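Local coordinates for secreted effector protein SopD (PDB 5CPC) that alters host cell physiology after secretion into the host and cooperates with SopB in membrane fission and macropinosome formation during Salmonella invasion, at residues Thr100-Ala105 against Leu111-Asp116. Numbering follows the deposited sequence.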
loop_
_atom_site.group_PDB
_atom_site.type_symbol
_atom_site.label_atom_id
_atom_site.label_comp_id
_atom_site.label_asym_id
_atom_site.label_seq_id
_atom_site.Cartn_x
_atom_site.Cartn_y
_atom_site.Cartn_z
ATOM N N THR A 100 19.849 -4.660 3.325
ATOM C CA THR A 100 19.064 -3.586 2.740
ATOM C C THR A 100 18.403 -4.145 1.490
ATOM O O THR A 100 18.834 -5.178 0.963
ATOM C CB THR A 100 20.029 -2.353 2.348
ATOM O OG1 THR A 100 20.642 -2.610 1.065
ATOM C CG2 THR A 100 21.188 -2.215 3.376
ATOM N N ILE A 101 17.430 -3.420 0.980
ATOM C CA ILE A 101 16.829 -3.710 -0.289
ATOM C C ILE A 101 17.009 -2.530 -1.231
ATOM O O ILE A 101 16.579 -1.406 -0.938
ATOM C CB ILE A 101 15.265 -3.944 -0.127
ATOM C CG1 ILE A 101 15.000 -5.105 0.858
ATOM C CG2 ILE A 101 14.641 -4.188 -1.452
ATOM C CD1 ILE A 101 13.459 -5.412 1.110
ATOM N N LYS A 102 17.598 -2.783 -2.386
ATOM C CA LYS A 102 17.573 -1.767 -3.424
ATOM C C LYS A 102 16.919 -2.301 -4.679
ATOM O O LYS A 102 16.426 -3.447 -4.676
ATOM C CB LYS A 102 18.983 -1.252 -3.715
ATOM C CG LYS A 102 20.077 -2.208 -3.369
ATOM C CD LYS A 102 21.293 -1.493 -2.764
ATOM C CE LYS A 102 20.941 -0.908 -1.392
ATOM N NZ LYS A 102 22.131 -0.879 -0.479
ATOM N N MET A 103 16.867 -1.456 -5.717
ATOM C CA MET A 103 16.444 -1.846 -7.071
ATOM C C MET A 103 17.636 -1.960 -8.067
ATOM O O MET A 103 18.726 -1.373 -7.815
ATOM C CB MET A 103 15.380 -0.882 -7.576
ATOM C CG MET A 103 14.176 -0.944 -6.677
ATOM S SD MET A 103 12.637 -0.404 -7.349
ATOM C CE MET A 103 12.261 -1.975 -8.120
ATOM N N ASP A 104 17.477 -2.736 -9.152
ATOM C CA ASP A 104 18.471 -2.701 -10.278
ATOM C C ASP A 104 18.230 -1.396 -11.052
ATOM O O ASP A 104 17.184 -0.742 -10.868
ATOM C CB ASP A 104 18.247 -3.850 -11.232
ATOM C CG ASP A 104 16.926 -3.710 -11.955
ATOM O OD1 ASP A 104 15.884 -3.417 -11.301
ATOM O OD2 ASP A 104 16.936 -3.813 -13.184
ATOM N N ALA A 105 19.165 -1.041 -11.932
ATOM C CA ALA A 105 19.102 0.226 -12.676
ATOM C C ALA A 105 17.736 0.438 -13.304
ATOM O O ALA A 105 17.239 1.553 -13.313
ATOM C CB ALA A 105 20.240 0.316 -13.726
ATOM N N LEU A 111 16.335 -6.004 -5.075
ATOM C CA LEU A 111 17.498 -6.817 -4.782
ATOM C C LEU A 111 17.677 -6.891 -3.291
ATOM O O LEU A 111 17.872 -5.888 -2.650
ATOM C CB LEU A 111 18.749 -6.184 -5.400
ATOM C CG LEU A 111 18.765 -5.848 -6.892
ATOM C CD1 LEU A 111 20.118 -5.220 -7.285
ATOM C CD2 LEU A 111 18.527 -7.082 -7.736
ATOM N N LEU A 112 17.612 -8.088 -2.734
ATOM C CA LEU A 112 17.779 -8.271 -1.302
ATOM C C LEU A 112 19.273 -8.384 -1.102
ATOM O O LEU A 112 19.880 -9.293 -1.660
ATOM C CB LEU A 112 17.063 -9.549 -0.826
ATOM C CG LEU A 112 15.520 -9.531 -0.689
ATOM C CD1 LEU A 112 14.829 -8.995 -1.945
ATOM C CD2 LEU A 112 14.971 -10.962 -0.267
ATOM N N MET A 113 19.834 -7.461 -0.312
ATOM C CA MET A 113 21.302 -7.259 -0.165
ATOM C C MET A 113 21.728 -7.426 1.259
ATOM O O MET A 113 21.182 -6.757 2.159
ATOM C CB MET A 113 21.708 -5.840 -0.569
ATOM C CG MET A 113 21.110 -5.387 -1.843
ATOM S SD MET A 113 22.275 -5.658 -3.176
ATOM C CE MET A 113 23.376 -4.248 -2.997
ATOM N N VAL A 114 22.705 -8.297 1.440
ATOM C CA VAL A 114 23.324 -8.545 2.731
ATOM C C VAL A 114 24.755 -8.022 2.550
ATOM O O VAL A 114 25.664 -8.751 2.132
ATOM C CB VAL A 114 23.273 -10.045 3.080
ATOM C CG1 VAL A 114 24.065 -10.351 4.336
ATOM C CG2 VAL A 114 21.785 -10.518 3.250
ATOM N N GLY A 115 24.936 -6.728 2.816
ATOM C CA GLY A 115 26.187 -6.054 2.488
ATOM C C GLY A 115 26.171 -5.869 0.995
ATOM O O GLY A 115 25.244 -5.280 0.441
ATOM N N ASP A 116 27.184 -6.415 0.341
ATOM C CA ASP A 116 27.289 -6.384 -1.118
ATOM C C ASP A 116 26.733 -7.642 -1.850
ATOM O O ASP A 116 26.592 -7.636 -3.072
ATOM C CB ASP A 116 28.754 -6.079 -1.508
ATOM C CG ASP A 116 29.099 -4.613 -1.311
ATOM O OD1 ASP A 116 28.323 -3.896 -0.632
ATOM O OD2 ASP A 116 30.138 -4.164 -1.832
#
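Met113 and Lys102 pack over one face of a beta hairpin, strands 99-103 and 109-114, which supplies two of the three strands of a small antiparallel sheet, completed by strand 117-123. Met113 CB sits 3.3 Å from Thr100 O and also lies near Thr100 OG1. CG comes next, 3.7 Å from Lys102 CG; SD passes the same lysine carbon more loosely. Bends at chi2 and chi3 (-80°) then bring CE onto the lysine chain, where it presses on Lys102 CD at 3.5 Å, tight for two carbons. The two side chains cross at about a right angle. The lysine chain is bent as well, and its NZ turns back along its own strand to donate to Thr100 OG1.

Beneath them, Thr100 pairs with Met113 and Lys102 with Leu111, each through two backbone hydrogen bonds. Ile101 and Leu112, a non-hydrogen-bonded pair, point to the other face, where Phe84 of helix 76-90 meets both. At the turn end, Asp104 OD1 accepts from Thr108 N and Gln109 N, while OD2 bonds Ser106 OG. The Leu111 N to Lys102 O bond is short, 2.6 Å, and nearly straight at hydrogen (173°), its donor tilted 23° from the carbonyl plane.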